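Local coordinates for protein AT5g51070/K3K7_27 (Arabidopsis thaliana, PDB 5GKM) that is a ClpD chaperone of the Clp family, probably ATP-hydrolysing as a whole, represented here by its N-terminal domain, at residues 7-19 with 114-126. Sequence-based numbering, arbitrary orientation. Where two conformers were deposited one is given.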
ATOM      1  N   PHE A   7      -6.013  14.527  -3.097  1.00 27.18           N
ATOM      2  CA  PHE A   7      -5.312  14.005  -1.944  1.00 24.56           C
ATOM      3  C   PHE A   7      -5.316  15.014  -0.811  1.00 24.13           C
ATOM      4  O   PHE A   7      -4.560  14.904   0.080  1.00 21.72           O
ATOM      5  CB  PHE A   7      -3.861  13.531  -2.322  1.00 24.66           C
ATOM      6  CG  PHE A   7      -3.817  12.233  -3.108  1.00 24.16           C
ATOM      7  CD1 PHE A   7      -4.387  11.092  -2.644  1.00 26.44           C
ATOM      8  CD2 PHE A   7      -3.194  12.170  -4.329  1.00 31.46           C
ATOM      9  CE1 PHE A   7      -4.361   9.918  -3.353  1.00 23.50           C
ATOM     10  CE2 PHE A   7      -3.142  10.983  -5.048  1.00 28.38           C
ATOM     11  CZ  PHE A   7      -3.727   9.850  -4.553  1.00 29.53           C
ATOM     12  N   GLU A   8      -6.247  15.967  -0.850  1.00 24.00           N
ATOM     13  CA  GLU A   8      -6.223  17.084   0.061  1.00 25.48           C
ATOM     14  C   GLU A   8      -6.245  16.636   1.514  1.00 25.87           C
ATOM     15  O   GLU A   8      -5.519  17.151   2.324  1.00 25.51           O
ATOM     16  CB  GLU A   8      -7.412  18.050  -0.207  1.00 30.55           C
ATOM     17  CG  GLU A   8      -7.693  19.057   0.915  1.00 34.32           C
ATOM     18  CD  GLU A   8      -8.935  19.915   0.672  1.00 40.34           C
ATOM     19  OE1 GLU A   8      -9.044  20.416  -0.432  1.00 38.29           O
ATOM     20  OE2 GLU A   8      -9.777  20.108   1.595  1.00 47.88           O
ATOM     21  N   ARG A   9      -7.068  15.638   1.796  1.00 20.02           N
ATOM     22  CA  ARG A   9      -7.174  15.162   3.140  1.00 21.41           C
ATOM     23  C   ARG A   9      -6.217  14.075   3.543  1.00 17.68           C
ATOM     24  O   ARG A   9      -6.253  13.641   4.633  1.00 18.53           O
ATOM     25  CB  ARG A   9      -8.592  14.811   3.498  1.00 24.10           C
ATOM     26  CG  ARG A   9      -9.399  16.077   3.674  1.00 27.97           C
ATOM     27  CD  ARG A   9     -10.593  15.851   4.538  1.00 34.01           C
ATOM     28  NE  ARG A   9     -11.350  17.049   4.649  1.00 35.73           N
ATOM     29  CZ  ARG A   9     -11.637  17.654   5.780  1.00 41.64           C
ATOM     30  NH1 ARG A   9     -11.264  17.127   6.914  1.00 42.54           N
ATOM     31  NH2 ARG A   9     -12.339  18.782   5.759  1.00 40.45           N
ATOM     32  N   PHE A  10      -5.356  13.681   2.629  1.00 15.72           N
ATOM     33  CA  PHE A  10      -4.356  12.683   2.936  1.00 13.74           C
ATOM     34  C   PHE A  10      -3.213  13.317   3.731  1.00 14.08           C
ATOM     35  O   PHE A  10      -2.761  14.364   3.387  1.00 13.82           O
ATOM     36  CB  PHE A  10      -3.825  12.015   1.664  1.00 13.70           C
ATOM     37  CG  PHE A  10      -4.749  10.991   1.051  1.00 13.76           C
ATOM     38  CD1 PHE A  10      -5.995  11.333   0.645  1.00 15.54           C
ATOM     39  CD2 PHE A  10      -4.336   9.703   0.835  1.00 13.76           C
ATOM     40  CE1 PHE A  10      -6.834  10.408   0.085  1.00 15.28           C
ATOM     41  CE2 PHE A  10      -5.170   8.792   0.262  1.00 14.17           C
ATOM     42  CZ  PHE A  10      -6.433   9.158  -0.116  1.00 13.54           C
ATOM     43  N   THR A  11      -2.776  12.666   4.785  1.00 12.72           N
ATOM     44  CA  THR A  11      -1.715  13.181   5.574  1.00 14.95           C
ATOM     45  C   THR A  11      -0.385  13.146   4.828  1.00 14.92           C
ATOM     46  O   THR A  11      -0.201  12.459   3.868  1.00 12.89           O
ATOM     47  CB  THR A  11      -1.516  12.451   6.895  1.00 14.23           C
ATOM     48  OG1 THR A  11      -0.980  11.151   6.674  1.00 13.50           O
ATOM     49  CG2 THR A  11      -2.833  12.367   7.659  1.00 15.23           C
ATOM     50  N   GLU A  12       0.524  13.952   5.351  1.00 15.27           N
ATOM     51  CA  GLU A  12       1.972  13.918   4.832  0.60 16.33           C
ATOM     52  C   GLU A  12       2.672  12.439   4.755  1.00 14.77           C
ATOM     53  O   GLU A  12       3.201  12.107   3.778  1.00 13.95           O
ATOM     54  CB  GLU A  12       2.873  14.846   5.659  0.60 19.64           C
ATOM     55  CG  GLU A  12       4.307  14.845   5.210  0.60 21.52           C
ATOM     56  CD  GLU A  12       5.262  15.490   6.226  0.60 25.34           C
ATOM     57  OE1 GLU A  12       4.823  16.136   7.197  0.60 31.46           O
ATOM     58  OE2 GLU A  12       6.468  15.248   6.130  0.60 29.30           O
ATOM     59  N   ARG A  13       2.399  11.655   5.782  1.00 14.54           N
ATOM     60  CA  ARG A  13       2.816  10.297   5.782  1.00 13.42           C
ATOM     61  C   ARG A  13       2.107   9.524   4.686  1.00 12.99           C
ATOM     62  O   ARG A  13       2.700   8.690   4.101  1.00 12.56           O
ATOM     63  CB  ARG A  13       2.556   9.561   7.088  1.00 14.91           C
ATOM     64  CG  ARG A  13       3.254  10.133   8.294  1.00 15.10           C
ATOM     65  CD  ARG A  13       3.066   9.277   9.540  1.00 16.03           C
ATOM     66  NE  ARG A  13       3.382   7.912   9.238  1.00 14.88           N
ATOM     67  CZ  ARG A  13       2.698   6.884   9.671  1.00 16.45           C
ATOM     68  NH1 ARG A  13       1.681   7.065  10.476  1.00 16.79           N
ATOM     69  NH2 ARG A  13       3.029   5.675   9.256  1.00 16.45           N
ATOM     70  N   ALA A  14       0.822   9.749   4.535  1.00 12.03           N
ATOM     71  CA  ALA A  14       0.112   8.973   3.548  1.00 13.38           C
ATOM     72  C   ALA A  14       0.611   9.273   2.128  1.00 13.34           C
ATOM     73  O   ALA A  14       0.705   8.421   1.323  1.00 11.91           O
ATOM     74  CB  ALA A  14      -1.371   9.227   3.648  1.00 13.60           C
ATOM     75  N   ILE A  15       0.832  10.545   1.899  1.00 12.74           N
ATOM     76  CA  ILE A  15       1.303  10.994   0.609  1.00 13.90           C
ATOM     77  C   ILE A  15       2.687  10.416   0.336  1.00 13.24           C
ATOM     78  O   ILE A  15       2.945  10.021  -0.732  1.00 12.45           O
ATOM     79  CB  ILE A  15       1.348  12.533   0.518  1.00 15.57           C
ATOM     80  CG1 ILE A  15      -0.037  13.129   0.654  1.00 17.38           C
ATOM     81  CG2 ILE A  15       2.044  12.999  -0.748  1.00 16.81           C
ATOM     82  CD1 ILE A  15      -0.830  12.931  -0.551  1.00 21.66           C
ATOM     83  N   ARG A  16       3.523  10.366   1.353  1.00 12.25           N
ATOM     84  CA  ARG A  16       4.832   9.816   1.181  1.00 13.46           C
ATOM     85  C   ARG A  16       4.770   8.333   0.825  1.00 12.40           C
ATOM     86  O   ARG A  16       5.446   7.880  -0.028  1.00 12.73           O
ATOM     87  CB  ARG A  16       5.683  10.075   2.412  1.00 17.10           C
ATOM     88  CG  ARG A  16       7.109   9.625   2.349  1.00 20.93           C
ATOM     89  CD  ARG A  16       7.780   9.929   3.685  1.00 25.64           C
ATOM     90  NE  ARG A  16       7.745  11.328   4.002  1.00 30.48           N
ATOM     91  CZ  ARG A  16       7.242  11.800   5.116  1.00 34.65           C
ATOM     92  NH1 ARG A  16       6.674  10.977   5.997  1.00 33.10           N
ATOM     93  NH2 ARG A  16       7.283  13.082   5.323  1.00 38.15           N
ATOM     94  N   ALA A  17       3.899   7.607   1.488  1.00 11.31           N
ATOM     95  CA  ALA A  17       3.748   6.211   1.175  1.00 11.48           C
ATOM     96  C   ALA A  17       3.293   5.993  -0.265  1.00 11.51           C
ATOM     97  O   ALA A  17       3.664   5.073  -0.905  1.00 11.31           O
ATOM     98  CB  ALA A  17       2.739   5.549   2.133  1.00 11.21           C
ATOM     99  N   ILE A  18       2.404   6.859  -0.683  1.00 12.13           N
ATOM    100  CA  ILE A  18       1.930   6.791  -2.065  1.00 11.90           C
ATOM    101  C   ILE A  18       3.035   7.070  -3.112  1.00 11.84           C
ATOM    102  O   ILE A  18       3.201   6.352  -4.035  1.00 12.40           O
ATOM    103  CB  ILE A  18       0.720   7.711  -2.275  1.00 12.12           C
ATOM    104  CG1 ILE A  18      -0.426   7.186  -1.450  1.00 12.31           C
ATOM    105  CG2 ILE A  18       0.335   7.795  -3.732  1.00 13.64           C
ATOM    106  CD1 ILE A  18      -1.584   8.116  -1.395  1.00 14.43           C
ATOM    107  N   ILE A  19       3.798   8.108  -2.853  1.00 12.25           N
ATOM    108  CA  ILE A  19       4.949   8.391  -3.700  1.00 13.06           C
ATOM    109  C   ILE A  19       5.947   7.222  -3.674  1.00 12.13           C
ATOM    110  O   ILE A  19       6.512   6.869  -4.669  1.00 14.00           O
ATOM    111  CB  ILE A  19       5.614   9.699  -3.248  1.00 15.10           C
ATOM    112  CG1 ILE A  19       4.704  10.860  -3.590  1.00 15.11           C
ATOM    113  CG2 ILE A  19       6.964   9.885  -3.885  1.00 17.66           C
ATOM    114  CD1 ILE A  19       5.025  12.146  -2.888  1.00 17.17           C
ATOM    115  N   ASP A 114     -15.115   9.213  11.458  1.00 20.74           N
ATOM    116  CA  ASP A 114     -15.189  10.626  11.742  1.00 23.84           C
ATOM    117  C   ASP A 114     -13.828  11.213  11.857  1.00 22.22           C
ATOM    118  O   ASP A 114     -13.581  12.123  12.604  1.00 23.96           O
ATOM    119  CB  ASP A 114     -15.992  10.928  13.003  1.00 25.04           C
ATOM    120  CG  ASP A 114     -16.508  12.378  13.029  1.00 30.62           C
ATOM    121  OD1 ASP A 114     -17.001  12.890  12.030  1.00 34.91           O
ATOM    122  OD2 ASP A 114     -16.433  12.988  14.072  1.00 41.23           O
ATOM    123  N   CYS A 115     -12.930  10.640  11.084  1.00 20.71           N
ATOM    124  CA  CYS A 115     -11.562  11.307  11.092  0.70 20.65           C
ATOM    125  C   CYS A 115     -11.352  12.530   9.960  1.00 20.93           C
ATOM    126  O   CYS A 115     -12.080  12.575   9.044  1.00 22.35           O
ATOM    127  CB  CYS A 115     -10.646  10.157  10.707  0.70 21.75           C
ATOM    128  SG  CYS A 115      -9.002  10.649  10.977  0.70 22.27           S
ATOM    129  N   GLN A 116     -10.550  13.484  10.334  1.00 20.96           N
ATOM    130  CA  GLN A 116     -10.350  14.613   9.512  1.00 24.09           C
ATOM    131  C   GLN A 116      -9.333  14.353   8.402  1.00 21.26           C
ATOM    132  O   GLN A 116      -9.148  15.154   7.571  1.00 23.38           O
ATOM    133  CB  GLN A 116      -9.905  15.805  10.353  1.00 27.42           C
ATOM    134  CG  GLN A 116     -10.964  16.276  11.339  1.00 34.73           C
ATOM    135  CD  GLN A 116     -12.244  16.696  10.666  1.00 39.95           C
ATOM    136  OE1 GLN A 116     -12.232  17.258   9.587  1.00 48.83           O
ATOM    137  NE2 GLN A 116     -13.355  16.455  11.319  1.00 48.15           N
ATOM    138  N   TYR A 117      -8.683  13.222   8.459  1.00 19.19           N
ATOM    139  CA  TYR A 117      -7.551  12.944   7.608  1.00 18.31           C
ATOM    140  C   TYR A 117      -7.553  11.503   7.151  1.00 15.93           C
ATOM    141  O   TYR A 117      -8.161  10.720   7.744  1.00 15.40           O
ATOM    142  CB  TYR A 117      -6.233  13.208   8.327  1.00 19.93           C
ATOM    143  CG  TYR A 117      -6.057  12.502   9.669  1.00 20.24           C
ATOM    144  CD1 TYR A 117      -5.675  11.206   9.726  1.00 21.43           C
ATOM    145  CD2 TYR A 117      -6.276  13.158  10.876  1.00 24.21           C
ATOM    146  CE1 TYR A 117      -5.518  10.540  10.891  1.00 20.81           C
ATOM    147  CE2 TYR A 117      -6.089  12.521  12.058  1.00 23.97           C
ATOM    148  CZ  TYR A 117      -5.730  11.203  12.073  1.00 25.44           C
ATOM    149  OH  TYR A 117      -5.568  10.568  13.270  1.00 27.12           O
ATOM    150  N   ILE A 118      -6.827  11.213   6.087  1.00 14.84           N
ATOM    151  CA  ILE A 118      -6.594   9.850   5.649  1.00 14.01           C
ATOM    152  C   ILE A 118      -5.113   9.595   5.886  1.00 13.88           C
ATOM    153  O   ILE A 118      -4.287  10.215   5.309  1.00 12.29           O
ATOM    154  CB  ILE A 118      -6.878   9.624   4.145  1.00 14.29           C
ATOM    155  CG1 ILE A 118      -8.348   9.719   3.808  1.00 17.42           C
ATOM    156  CG2 ILE A 118      -6.466   8.241   3.727  1.00 14.27           C
ATOM    157  CD1 ILE A 118      -8.848  11.093   3.554  1.00 19.27           C
ATOM    158  N   ALA A 119      -4.846   8.708   6.806  1.00 14.05           N
ATOM    159  CA  ALA A 119      -3.520   8.315   7.173  1.00 13.66           C
ATOM    160  C   ALA A 119      -3.109   7.020   6.497  1.00 12.25           C
ATOM    161  O   ALA A 119      -3.858   6.355   5.953  1.00 11.46           O
ATOM    162  CB  ALA A 119      -3.381   8.200   8.680  1.00 13.94           C
ATOM    163  N   PRO A 120      -1.829   6.689   6.635  1.00 11.75           N
ATOM    164  CA  PRO A 120      -1.375   5.417   6.067  1.00 11.24           C
ATOM    165  C   PRO A 120      -2.160   4.210   6.641  1.00 12.05           C
ATOM    166  O   PRO A 120      -2.344   3.236   6.003  1.00 11.55           O
ATOM    167  CB  PRO A 120       0.095   5.344   6.519  1.00 13.44           C
ATOM    168  CG  PRO A 120       0.513   6.732   6.604  1.00 14.10           C
ATOM    169  CD  PRO A 120      -0.682   7.436   7.177  1.00 13.54           C
ATOM    170  N   GLU A 121      -2.567   4.364   7.884  1.00 12.94           N
ATOM    171  CA  GLU A 121      -3.285   3.312   8.548  1.00 12.24           C
ATOM    172  C   GLU A 121      -4.649   3.054   7.894  1.00 11.95           C
ATOM    173  O   GLU A 121      -5.066   1.978   7.810  1.00 12.27           O
ATOM    174  CB  GLU A 121      -3.397   3.603  10.020  1.00 13.98           C
ATOM    175  CG  GLU A 121      -2.063   3.482  10.690  1.00 14.74           C
ATOM    176  CD  GLU A 121      -1.146   4.689  10.531  1.00 14.66           C
ATOM    177  OE1 GLU A 121      -1.522   5.759  10.175  1.00 14.80           O
ATOM    178  OE2 GLU A 121      -0.027   4.486  10.845  1.00 17.36           O
ATOM    179  N   HIS A 122      -5.310   4.113   7.457  1.00 11.49           N
ATOM    180  CA  HIS A 122      -6.529   3.971   6.715  1.00 11.27           C
ATOM    181  C   HIS A 122      -6.299   3.282   5.396  1.00 11.06           C
ATOM    182  O   HIS A 122      -7.099   2.537   4.956  1.00 11.50           O
ATOM    183  CB  HIS A 122      -7.165   5.307   6.402  1.00 11.87           C
ATOM    184  CG  HIS A 122      -7.612   6.084   7.616  1.00 13.71           C
ATOM    185  ND1 HIS A 122      -7.075   7.240   7.989  1.00 13.81           N
ATOM    186  CD2 HIS A 122      -8.584   5.809   8.529  1.00 13.99           C
ATOM    187  CE1 HIS A 122      -7.685   7.673   9.072  1.00 14.82           C
ATOM    188  NE2 HIS A 122      -8.595   6.793   9.405  1.00 13.91           N
ATOM    189  N   ILE A 123      -5.204   3.632   4.740  1.00 10.80           N
ATOM    190  CA  ILE A 123      -4.822   2.972   3.504  1.00 10.64           C
ATOM    191  C   ILE A 123      -4.543   1.494   3.723  1.00 10.62           C
ATOM    192  O   ILE A 123      -4.901   0.703   2.952  1.00 10.43           O
ATOM    193  CB  ILE A 123      -3.611   3.637   2.781  1.00 11.40           C
ATOM    194  CG1 ILE A 123      -3.938   5.106   2.495  1.00 12.38           C
ATOM    195  CG2 ILE A 123      -3.233   2.835   1.538  1.00 11.27           C
ATOM    196  CD1 ILE A 123      -2.778   5.948   2.008  1.00 13.44           C
ATOM    197  N   ALA A 124      -3.875   1.187   4.814  1.00 10.40           N
ATOM    198  CA  ALA A 124      -3.640  -0.215   5.118  1.00 10.96           C
ATOM    199  C   ALA A 124      -4.935  -1.004   5.346  1.00 11.52           C
ATOM    200  O   ALA A 124      -5.054  -2.072   4.902  1.00 12.36           O
ATOM    201  CB  ALA A 124      -2.718  -0.365   6.324  1.00 10.98           C
ATOM    202  N   VAL A 125      -5.869  -0.393   6.043  1.00 12.12           N
ATOM    203  CA  VAL A 125      -7.120  -1.084   6.286  1.00 11.92           C
ATOM    204  C   VAL A 125      -7.789  -1.344   4.951  1.00 12.89           C
ATOM    205  O   VAL A 125      -8.300  -2.366   4.742  1.00 13.42           O
ATOM    206  CB  VAL A 125      -8.081  -0.314   7.215  1.00 11.75           C
ATOM    207  CG1 VAL A 125      -9.388  -1.083   7.391  1.00 13.00           C
ATOM    208  CG2 VAL A 125      -7.411  -0.157   8.562  1.00 12.67           C
ATOM    209  N   GLY A 126      -7.716  -0.375   4.070  1.00 11.97           N
ATOM    210  CA  GLY A 126      -8.263  -0.560   2.746  1.00 13.93           C
ATOM    211  C   GLY A 126      -7.563  -1.658   1.990  1.00 13.41           C
ATOM    212  O   GLY A 126      -8.168  -2.453   1.386  1.00 13.31           O
TER
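Two backbone hydrogen bonds pair Phe10 with Ile118 in a single beta bridge between the loops that lead into helices 12-27 and 120-130. Ile118 N donates to Arg9 O at 2.9 Å, and Thr11 N donates to Ile118 O, also at 2.9 Å and nearly straight (169°). The loop 114-119 is also held by Arg9: its extended side chain runs beside Gln116 and its NH1 donates twice, to Gln116 OE1 (2.8 Å) and to Gln116 O (3.0 Å). Gln116 bends at chi2 (-59°), which brings its amide oxygen back to the guanidinium edge near its own carbonyl.

The apolar evidence centres on the Phe10 ring. Ile118 CG2 makes a CH-pi contact over one face, 3.8 Å from the ring centroid, while Phe7 CD1 occupies the opposite face. Deeper in, the CD1 methyl of Ile123 touches both the Phe10 ring and Ala14, 3.9 Å from Ala14 CB, and also meets Ile18 CD1. Val107 of helix 97-112 touches Phe10, and Leu38 of helix 35-45 touches Ile123, placing this cluster in the helical core.

Both helices begin just after the bridge, with Thr11 and Ala119 as N-caps; Thr11 OG1 accepts from Ala14 N. Beyond Thr11, Pro120 CG rests over the centre of the Arg13 guanidinium and packs 3.5 Å from Arg13 CB. At that guanidinium's edge, Arg13 NH1 forms a salt bridge with the syn lone pair of Glu121 OE2 (3.1 Å). Glu45 also pairs with Arg13, and Arg156 with Glu121, making a charge network across four helices.

In this all-helical Clp N-terminal domain the paired backbones probably help set how the two helix starts sit against each other, the N-to-C directions of the segments 12-19 and 120-126 lying 52° apart; apolar contacts fill the inner side, and alternating charges probably stabilise one another around the Pro120 end of the contact.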